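Local coordinates for phosphatidylethanolamine-binding protein (Plasmodium vivax, PDB 2GZQ) that probably binds phosphatidylethanolamine or related phospholipids through an anion-binding pocket of the kind found across its family, at residues Pro12-Ile15 against Glu16-Lys19; Pro159-Arg162 against Gly163-Tyr166; Tyr179-Ile182 against Gln183-Met187. All blocks are in the same frame, centred on the assembly; numbering follows the deposited sequence.

Interaction 1. Residues Pro12-Ile15 against Glu16-Lys19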
ATOM      1  N   PRO A  12     -12.046  -8.948   3.700  1.00  7.28           N
ATOM      2  CA  PRO A  12     -11.721  -7.617   3.217  1.00  7.89           C
ATOM      3  C   PRO A  12     -12.576  -6.553   3.896  1.00  9.03           C
ATOM      4  O   PRO A  12     -13.724  -6.819   4.283  1.00  9.33           O
ATOM      5  CB  PRO A  12     -12.042  -7.707   1.723  1.00  8.55           C
ATOM      6  CG  PRO A  12     -11.883  -9.156   1.410  1.00  8.65           C
ATOM      7  CD  PRO A  12     -12.423  -9.849   2.601  1.00  7.74           C
ATOM      8  N   PRO A  13     -12.017  -5.351   4.080  0.50  6.65           N
ATOM      9  CA  PRO A  13     -12.792  -4.191   4.502  0.50  8.10           C
ATOM     10  C   PRO A  13     -14.065  -4.032   3.673  0.50  8.90           C
ATOM     11  O   PRO A  13     -14.063  -4.326   2.479  0.50 12.66           O
ATOM     12  CB  PRO A  13     -11.817  -3.037   4.265  0.50  7.87           C
ATOM     13  CG  PRO A  13     -10.452  -3.670   4.523  0.50  4.24           C
ATOM     14  CD  PRO A  13     -10.591  -5.031   3.894  0.50  5.82           C
ATOM     15  N   THR A  14     -15.149  -3.577   4.305  1.00  9.55           N
ATOM     16  CA  THR A  14     -16.344  -3.233   3.574  1.00  9.19           C
ATOM     17  C   THR A  14     -16.325  -1.767   3.159  1.00  9.33           C
ATOM     18  O   THR A  14     -15.607  -0.937   3.740  1.00  9.19           O
ATOM     19  CB  THR A  14     -17.571  -3.470   4.431  1.00 10.51           C
ATOM     20  OG1 THR A  14     -17.569  -2.529   5.506  1.00 10.76           O
ATOM     21  CG2 THR A  14     -17.615  -4.910   4.975  1.00 12.46           C
ATOM     22  N   ILE A  15     -17.129  -1.445   2.157  1.00  8.25           N
ATOM     23  CA  ILE A  15     -17.279  -0.057   1.725  1.00  8.38           C
ATOM     24  C   ILE A  15     -17.717   0.840   2.866  1.00  9.65           C
ATOM     25  O   ILE A  15     -17.203   1.946   3.048  1.00  9.29           O
ATOM     26  CB  ILE A  15     -18.259   0.017   0.531  1.00  9.74           C
ATOM     27  CG1 ILE A  15     -17.714  -0.757  -0.679  1.00 12.68           C
ATOM     28  CG2 ILE A  15     -18.546   1.424   0.141  1.00 10.47           C
ATOM     29  CD1 ILE A  15     -16.378  -0.240  -1.187  1.00 10.10           C
ATOM     30  N   GLU A  16     -18.678   0.373   3.642  1.00  9.04           N
ATOM     31  CA  GLU A  16     -19.149   1.175   4.751  0.50 10.24           C
ATOM     32  C   GLU A  16     -18.046   1.462   5.781  1.00  8.18           C
ATOM     33  O   GLU A  16     -17.957   2.584   6.277  1.00  8.17           O
ATOM     34  CB  GLU A  16     -20.384   0.550   5.389  0.50 14.07           C
ATOM     35  CG  GLU A  16     -20.080  -0.587   6.314  0.50 12.73           C
ATOM     36  CD  GLU A  16     -20.027  -0.146   7.754  0.50 12.17           C
ATOM     37  OE1 GLU A  16     -20.480   0.982   8.046  0.50 26.18           O
ATOM     38  OE2 GLU A  16     -19.538  -0.930   8.594  0.50 23.35           O
ATOM     39  N   GLU A  17     -17.198   0.481   6.072  1.00  3.07           N
ATOM     40  CA  GLU A  17     -16.050   0.670   6.947  1.00  4.82           C
ATOM     41  C   GLU A  17     -15.112   1.749   6.402  1.00  3.86           C
ATOM     42  O   GLU A  17     -14.611   2.623   7.128  1.00  4.78           O
ATOM     43  CB  GLU A  17     -15.280  -0.663   6.952  1.00 10.44           C
ATOM     44  CG  GLU A  17     -14.662  -1.110   8.216  1.00 24.73           C
ATOM     45  CD  GLU A  17     -13.991  -2.470   8.054  1.00 11.66           C
ATOM     46  OE1 GLU A  17     -12.975  -2.687   8.749  1.00 17.84           O
ATOM     47  OE2 GLU A  17     -14.475  -3.341   7.262  1.00 10.27           O
ATOM     48  N   LEU A  18     -14.821   1.648   5.121  1.00  2.00           N
ATOM     49  CA  LEU A  18     -13.932   2.610   4.504  1.00  3.91           C
ATOM     50  C   LEU A  18     -14.510   4.016   4.459  1.00  3.47           C
ATOM     51  O   LEU A  18     -13.777   5.003   4.624  1.00  3.71           O
ATOM     52  CB  LEU A  18     -13.515   2.143   3.114  1.00  3.79           C
ATOM     53  CG  LEU A  18     -12.728   0.826   3.065  1.00  4.40           C
ATOM     54  CD1 LEU A  18     -12.205   0.523   1.657  1.00  8.54           C
ATOM     55  CD2 LEU A  18     -11.628   0.754   4.078  1.00  6.52           C
ATOM     56  N   LYS A  19     -15.814   4.127   4.277  1.00  2.89           N
ATOM     57  CA  LYS A  19     -16.460   5.430   4.348  1.00  2.03           C
ATOM     58  C   LYS A  19     -16.427   5.996   5.752  1.00  3.25           C
ATOM     59  O   LYS A  19     -16.167   7.180   5.940  1.00  2.70           O
ATOM     60  CB  LYS A  19     -17.880   5.336   3.797  1.00  4.51           C
ATOM     61  CG  LYS A  19     -17.938   5.184   2.266  1.00  4.88           C
ATOM     62  CD  LYS A  19     -19.357   5.182   1.690  1.00 10.25           C
ATOM     63  CE  LYS A  19     -19.365   5.228   0.148  1.00 12.45           C
ATOM     64  NZ  LYS A  19     -20.740   5.299  -0.462  1.00 13.85           N
TER
HETATM   65  O   HOH W   1     -19.293  -3.309   7.501  1.00 33.83           O
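Thr14 and Glu17 face each other across the first turn of helix 15-20 as a capping box, each side chain reaching the other residue's backbone N-H. Thr14 sits at the N-cap, and its OG1 accepts from Glu17 N at 3.1 Å with a nearly straight N-H. The hydroxyl is in place because chi1 of 68° sets OG1 between the backbone N and the carbonyl carbon, turned in over the start of the helix. Glu17 answers from the side: its chain crosses that of Thr14 at about a right angle, extended beyond CG, and brings OE2 to Thr14 N at 3.0 Å. That N-H meets the anti side of OE2 from 34° out of the carboxylate plane. The other oxygen of Glu17, OE1, bonds to His51 ND1, so the carboxylate ties the helix start to the loop carrying that histidine.

Glu16 runs alongside Thr14, pointing the same way, with its CG 3.3 Å from Thr14 OG1. In the conformer given for Glu16, a water donates to its OE2 and also bonds Thr14 OG1, bridging the two chains on the exposed side. Behind the cap, the regular helix bonds begin with Leu18 N to Thr14 O and Lys19 N to Ile15 O.

The apolar side is modest. Leu18 CD2 rests against Pro13 CB at 3.8 Å, and both side chains also touch Trp194 of strand 188-198, which seats the helix start on the sheet. On another flank, Lys19 lies obliquely across Ile15 with its chain fully extended, and its NZ goes on to a salt bridge with Glu31. The aliphatic part of that lysine meets the isoleucine through CE, 3.9 Å from Ile15 CG2.

Interaction 2. Residues Pro159-Arg162 against Gly163-Tyr166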
ATOM      1  N   PRO A 159       8.719   4.093 -12.541  1.00  7.56           N
ATOM      2  CA  PRO A 159       9.645   3.332 -13.362  0.50 10.41           C
ATOM      3  C   PRO A 159      10.475   2.349 -12.580  1.00  6.87           C
ATOM      4  O   PRO A 159      10.500   2.375 -11.353  1.00  8.16           O
ATOM      5  CB  PRO A 159      10.538   4.408 -13.984  0.50 15.75           C
ATOM      6  CG  PRO A 159       9.769   5.671 -13.844  0.50  5.47           C
ATOM      7  CD  PRO A 159       9.089   5.510 -12.503  0.50 12.06           C
ATOM      8  N   LEU A 160      11.105   1.453 -13.299  1.00  5.14           N
ATOM      9  CA  LEU A 160      12.053   0.561 -12.650  1.00  4.73           C
ATOM     10  C   LEU A 160      13.031   1.341 -11.809  1.00  3.54           C
ATOM     11  O   LEU A 160      13.504   2.418 -12.164  1.00  5.68           O
ATOM     12  CB  LEU A 160      12.800  -0.286 -13.652  1.00  4.59           C
ATOM     13  CG  LEU A 160      11.949  -1.186 -14.544  1.00  5.35           C
ATOM     14  CD1 LEU A 160      12.778  -1.756 -15.642  1.00  8.96           C
ATOM     15  CD2 LEU A 160      11.299  -2.273 -13.731  1.00  8.13           C
ATOM     16  N   TYR A 161      13.329   0.804 -10.644  1.00  3.70           N
ATOM     17  CA  TYR A 161      14.073   1.527  -9.607  1.00  4.04           C
ATOM     18  C   TYR A 161      15.562   1.684  -9.970  1.00  3.67           C
ATOM     19  O   TYR A 161      16.251   0.724 -10.377  1.00  3.24           O
ATOM     20  CB  TYR A 161      13.961   0.810  -8.278  1.00  4.28           C
ATOM     21  CG  TYR A 161      14.560   1.539  -7.108  1.00  3.61           C
ATOM     22  CD1 TYR A 161      15.662   1.057  -6.453  1.00  4.80           C
ATOM     23  CD2 TYR A 161      13.958   2.680  -6.597  1.00  3.63           C
ATOM     24  CE1 TYR A 161      16.167   1.685  -5.335  1.00  3.64           C
ATOM     25  CE2 TYR A 161      14.469   3.336  -5.508  1.00  3.86           C
ATOM     26  CZ  TYR A 161      15.574   2.831  -4.865  1.00  3.31           C
ATOM     27  OH  TYR A 161      16.110   3.431  -3.741  1.00  6.49           O
ATOM     28  N   ARG A 162      16.067   2.889  -9.775  1.00  2.79           N
ATOM     29  CA  ARG A 162      17.459   3.267 -10.017  1.00  3.32           C
ATOM     30  C   ARG A 162      18.022   4.035  -8.832  1.00  3.44           C
ATOM     31  O   ARG A 162      19.100   4.626  -8.916  1.00  5.93           O
ATOM     32  CB  ARG A 162      17.562   4.155 -11.255  1.00  5.29           C
ATOM     33  CG  ARG A 162      17.144   3.490 -12.522  1.00  5.59           C
ATOM     34  CD  ARG A 162      17.367   4.422 -13.692  1.00  7.59           C
ATOM     35  NE  ARG A 162      16.348   5.460 -13.728  1.00  9.36           N
ATOM     36  CZ  ARG A 162      16.475   6.633 -14.347  1.00  7.20           C
ATOM     37  NH1 ARG A 162      17.587   6.895 -14.992  1.00 10.68           N
ATOM     38  NH2 ARG A 162      15.482   7.496 -14.361  1.00  6.50           N
ATOM     39  N   GLY A 163      17.333   3.984  -7.715  1.00  3.29           N
ATOM     40  CA  GLY A 163      17.745   4.729  -6.548  1.00  4.88           C
ATOM     41  C   GLY A 163      16.848   5.916  -6.252  1.00  3.26           C
ATOM     42  O   GLY A 163      16.044   6.354  -7.079  1.00  4.14           O
ATOM     43  N   GLU A 164      17.032   6.452  -5.057  1.00  4.10           N
ATOM     44  CA  GLU A 164      16.203   7.540  -4.597  1.00  4.85           C
ATOM     45  C   GLU A 164      16.392   8.827  -5.384  1.00  4.35           C
ATOM     46  O   GLU A 164      15.497   9.677  -5.408  1.00  5.54           O
ATOM     47  CB  GLU A 164      16.439   7.792  -3.121  1.00  6.26           C
ATOM     48  CG  GLU A 164      16.097   6.615  -2.225  1.00  7.02           C
ATOM     49  CD  GLU A 164      14.634   6.185  -2.289  1.00  7.00           C
ATOM     50  OE1 GLU A 164      13.752   7.004  -1.970  1.00  7.68           O
ATOM     51  OE2 GLU A 164      14.363   5.009  -2.636  1.00  9.02           O
ATOM     52  N   HIS A 165      17.502   9.013  -6.079  1.00  3.77           N
ATOM     53  CA  HIS A 165      17.716  10.243  -6.833  1.00  4.04           C
ATOM     54  C   HIS A 165      16.735  10.392  -7.977  1.00  3.91           C
ATOM     55  O   HIS A 165      16.453  11.513  -8.421  1.00  4.79           O
ATOM     56  CB  HIS A 165      19.143  10.302  -7.381  1.00  7.80           C
ATOM     57  CG  HIS A 165      19.386  11.474  -8.272  1.00 10.89           C
ATOM     58  ND1 HIS A 165      19.559  12.752  -7.782  1.00 16.84           N
ATOM     59  CD2 HIS A 165      19.455  11.576  -9.625  1.00 10.84           C
ATOM     60  CE1 HIS A 165      19.734  13.587  -8.793  1.00 20.84           C
ATOM     61  NE2 HIS A 165      19.675  12.899  -9.920  1.00 16.04           N
ATOM     62  N   TYR A 166      16.184   9.291  -8.461  1.00  2.90           N
ATOM     63  CA  TYR A 166      15.418   9.322  -9.691  1.00  3.30           C
ATOM     64  C   TYR A 166      13.913   9.324  -9.453  1.00  3.67           C
ATOM     65  O   TYR A 166      13.151   9.372 -10.409  1.00  4.07           O
ATOM     66  CB  TYR A 166      15.828   8.171 -10.619  1.00  4.35           C
ATOM     67  CG  TYR A 166      17.254   8.325 -11.129  1.00  4.64           C
ATOM     68  CD1 TYR A 166      18.277   7.585 -10.555  1.00  5.87           C
ATOM     69  CD2 TYR A 166      17.567   9.213 -12.136  1.00  5.48           C
ATOM     70  CE1 TYR A 166      19.572   7.712 -10.990  1.00  7.06           C
ATOM     71  CE2 TYR A 166      18.876   9.340 -12.587  1.00  7.87           C
ATOM     72  CZ  TYR A 166      19.863   8.592 -11.994  1.00  7.71           C
ATOM     73  OH  TYR A 166      21.175   8.713 -12.421  1.00 14.97           O
TER
HETATM   74  O   HOH W   2      14.400   5.108  -8.994  1.00 11.92           O
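Arg162 and Tyr166 make a cation-pi stack within the surface loop that follows strand 138-148 and leads toward helix 171-174. The guanidinium lies over the ring with the planes 24° apart, and its CZ is 3.9 Å from the ring centroid, over the face. The overlap is offset: Tyr166 CD2 is the ring atom closest to the guanidinium, with Arg162 NH2 3.5 Å away. A bend at chi3 of Arg162, -75°, folds the guanidinium back along the loop onto the tyrosine. Nearer the backbone, Arg162 CB lies on the same side of the ring as the guanidinium, beside CD1, while the carbonyl O of Arg162 comes up near the rim, 3.5 Å from Tyr166 CD1. His165 CD2 lies over the opposite face.

Gly163 joins the arginine stack to the Tyr161 contact. Its phi of 108° is one a glycine adopts readily, and it lets the CA lie against the Tyr161 ring. There the CA packs over the ring face as a CH-pi contact, 3.7 Å from the centroid, with Gly163 N above the middle of the same face. Gly163 O accepts from Tyr166 N, closing the turn, and also from a water that takes the N-H of Arg162.

The Tyr161 hydroxyl reaches beyond the glycine to Glu164, whose other oxygen, OE1, is salt-bridged to Arg169. That second partner, together with the tyrosine, holds the carboxylate at both oxygens. Tyr161 OH donates to the anti lone pair of Glu164 OE2 over a short 2.6 Å.

Interaction 3. Residues Tyr179-Ile182 against Gln183-Met187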
ATOM      1  N   TYR A 179      -4.164   5.739  -6.177  1.00  2.00           N
ATOM      2  CA  TYR A 179      -5.336   5.473  -6.988  1.00  2.00           C
ATOM      3  C   TYR A 179      -5.098   5.985  -8.418  1.00  2.10           C
ATOM      4  O   TYR A 179      -5.444   5.328  -9.401  1.00  2.54           O
ATOM      5  CB  TYR A 179      -6.560   6.152  -6.359  1.00  2.61           C
ATOM      6  CG  TYR A 179      -7.816   5.893  -7.166  1.00  2.00           C
ATOM      7  CD1 TYR A 179      -8.257   6.792  -8.126  1.00  3.86           C
ATOM      8  CD2 TYR A 179      -8.527   4.705  -7.017  1.00  3.99           C
ATOM      9  CE1 TYR A 179      -9.367   6.532  -8.889  1.00  5.52           C
ATOM     10  CE2 TYR A 179      -9.653   4.451  -7.770  1.00  5.22           C
ATOM     11  CZ  TYR A 179     -10.054   5.362  -8.708  1.00  4.23           C
ATOM     12  OH  TYR A 179     -11.180   5.159  -9.467  1.00  9.06           O
ATOM     13  N   ASN A 180      -4.514   7.179  -8.534  1.00  2.00           N
ATOM     14  CA  ASN A 180      -4.254   7.718  -9.869  1.00  2.14           C
ATOM     15  C   ASN A 180      -3.341   6.787 -10.685  1.00  2.00           C
ATOM     16  O   ASN A 180      -3.604   6.505 -11.855  1.00  2.00           O
ATOM     17  CB  ASN A 180      -3.688   9.127  -9.784  1.00  2.00           C
ATOM     18  CG  ASN A 180      -3.618   9.801 -11.131  1.00  2.57           C
ATOM     19  OD1 ASN A 180      -4.555   9.719 -11.920  1.00  2.77           O
ATOM     20  ND2 ASN A 180      -2.527  10.514 -11.402  1.00  2.77           N
ATOM     21  N   VAL A 181      -2.268   6.329 -10.064  1.00  2.22           N
ATOM     22  CA  VAL A 181      -1.370   5.394 -10.724  1.00  2.42           C
ATOM     23  C   VAL A 181      -2.055   4.108 -11.155  1.00  2.00           C
ATOM     24  O   VAL A 181      -1.886   3.651 -12.273  1.00  2.00           O
ATOM     25  CB  VAL A 181      -0.152   5.099  -9.854  1.00  3.08           C
ATOM     26  CG1 VAL A 181       0.684   3.979 -10.445  1.00  4.55           C
ATOM     27  CG2 VAL A 181       0.697   6.364  -9.701  1.00  5.84           C
ATOM     28  N   ILE A 182      -2.900   3.575 -10.288  1.00  2.00           N
ATOM     29  CA  ILE A 182      -3.618   2.369 -10.588  1.00  2.00           C
ATOM     30  C   ILE A 182      -4.536   2.560 -11.786  1.00  2.61           C
ATOM     31  O   ILE A 182      -4.533   1.780 -12.742  1.00  2.55           O
ATOM     32  CB  ILE A 182      -4.371   1.919  -9.328  1.00  2.58           C
ATOM     33  CG1 ILE A 182      -3.370   1.423  -8.284  1.00  2.33           C
ATOM     34  CG2 ILE A 182      -5.471   0.865  -9.647  1.00  4.36           C
ATOM     35  CD1 ILE A 182      -3.937   1.345  -6.880  1.00  3.13           C
ATOM     36  N   GLN A 183      -5.314   3.629 -11.774  1.00  2.75           N
ATOM     37  CA  GLN A 183      -6.322   3.779 -12.805  1.00  2.42           C
ATOM     38  C   GLN A 183      -5.654   4.153 -14.125  1.00  3.09           C
ATOM     39  O   GLN A 183      -6.078   3.680 -15.188  1.00  3.16           O
ATOM     40  CB  GLN A 183      -7.474   4.712 -12.399  1.00  4.56           C
ATOM     41  CG  GLN A 183      -7.086   6.106 -12.203  1.00  8.18           C
ATOM     42  CD  GLN A 183      -7.098   6.872 -13.470  1.00  5.11           C
ATOM     43  OE1 GLN A 183      -7.835   6.554 -14.391  1.00  8.17           O
ATOM     44  NE2 GLN A 183      -6.260   7.886 -13.538  1.00  7.12           N
HETATM   45  N   MSE A 184      -4.591   4.957 -14.108  1.00  2.02           N
HETATM   46  CA  MSE A 184      -3.960   5.355 -15.356  0.50  4.74           C
HETATM   47  C   MSE A 184      -3.209   4.199 -16.024  1.00  3.68           C
HETATM   48  O   MSE A 184      -2.907   4.262 -17.219  1.00  4.59           O
HETATM   49  CB  MSE A 184      -3.070   6.591 -15.146  0.50  2.59           C
HETATM   50  CG  MSE A 184      -1.717   6.358 -14.479  0.50  2.00           C
HETATM   51 SE   MSE A 184      -1.047   8.071 -13.634  0.40  7.25          SE
HETATM   52  CE  MSE A 184       0.811   7.703 -13.883  0.50  2.00           C
ATOM     53  N   ASN A 185      -2.905   3.142 -15.257  1.00  2.00           N
ATOM     54  CA  ASN A 185      -2.297   1.916 -15.778  1.00  2.00           C
ATOM     55  C   ASN A 185      -3.314   0.809 -16.048  1.00  2.00           C
ATOM     56  O   ASN A 185      -2.959  -0.317 -16.346  1.00  3.30           O
ATOM     57  CB  ASN A 185      -1.246   1.407 -14.789  1.00  2.00           C
ATOM     58  CG  ASN A 185       0.049   2.128 -14.922  1.00  2.00           C
ATOM     59  OD1 ASN A 185       0.830   1.845 -15.834  1.00  2.05           O
ATOM     60  ND2 ASN A 185       0.264   3.133 -14.081  1.00  2.00           N
ATOM     61  N   ASP A 186      -4.584   1.145 -15.926  1.00  2.00           N
ATOM     62  CA  ASP A 186      -5.668   0.170 -16.162  1.00  4.68           C
ATOM     63  C   ASP A 186      -5.529  -1.062 -15.262  1.00  4.31           C
ATOM     64  O   ASP A 186      -5.821  -2.191 -15.655  1.00  7.00           O
ATOM     65  CB  ASP A 186      -5.738  -0.255 -17.651  1.00  7.68           C
ATOM     66  CG  ASP A 186      -6.204   0.858 -18.566  1.00 10.59           C
ATOM     67  OD1 ASP A 186      -6.924   1.759 -18.112  1.00 14.39           O
ATOM     68  OD2 ASP A 186      -5.843   0.817 -19.763  1.00 21.42           O
HETATM   69  N   MSE A 187      -5.080  -0.852 -14.032  1.00  3.84           N
HETATM   70  CA  MSE A 187      -4.995  -1.924 -13.057  0.50  3.13           C
HETATM   71  C   MSE A 187      -6.323  -2.027 -12.298  1.00  3.77           C
HETATM   72  O   MSE A 187      -7.128  -1.123 -12.351  1.00  6.68           O
HETATM   73  CB  MSE A 187      -3.815  -1.655 -12.114  0.50  2.00           C
HETATM   74  CG  MSE A 187      -2.461  -1.676 -12.813  0.50  2.00           C
HETATM   75 SE   MSE A 187      -1.060  -0.848 -11.675  0.30  6.24          SE
HETATM   76  CE  MSE A 187       0.499  -1.365 -12.667  0.50 18.62           C
TER
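Val181 O is gripped twice by Asn185, just beyond the end of helix 178-184. Asn185 ND2 donates to it at 2.9 Å along a nearly straight N-H, the oxygen lying in the plane of the amide. Asn185 N reaches the same carbonyl from the opposite face, at 3.2 Å and less straight. With its OD1 bonded to Thr156 N, the amide is fixed at both ends and joins the helix end to a neighbouring loop.

One turn earlier, Gln183 NE2 donates to Asn180 OD1 at 3.0 Å, tilted from the carbonyl plane, the two amides turned 21° to each other. CG of Gln183 sits between its backbone N and carbonyl carbon, and a bend at chi2 (86°) turns the amide toward Asn180. Asn180 ND2 turns instead to Cys175 O.

The helix closes in a Schellman motif: Met187 N bonds Ile182 O at 3.0 Å and Asp186 N bonds Gln183 O, with Asp186 at positive phi as the C-prime residue. The reversal sends the chain into strand 188-198.

Ile182 CG2 meets Met187 CB at 3.9 Å, and both residues also press on strands 77-85 and 138-148, where Ile182 touches Phe82 and Ile143. In the conformer given for selenomethionine Met184, its selenium lies 3.6 Å from Asn180 ND2, their chains slanting across one another. At the first turn the Tyr179 and Gln183 side chains cross at about a right angle, with Tyr179 CE1 4.0 Å from Gln183 CG.

Interactions 1 and 3 deal with opposite ends of two different helices: interaction 1 starts helix 15-20 and interaction 3 finishes helix 178-184. Both are partly buried and both lean on strand 188-198, which follows directly on interaction 3 and is touched by Pro13, Glu17 and Leu18 of interaction 1. The first satisfies helix N-H groups with a hydroxyl and a carboxylate, the second helix carbonyls with an amide and backbone N-H groups. Interaction 2 is a surface contact in a loop, held by a cation-pi stack, a CH-pi contact and a tyrosine-carboxylate hydrogen bond. It lies across the chain's centre from interaction 1, their centres about 34 Å apart.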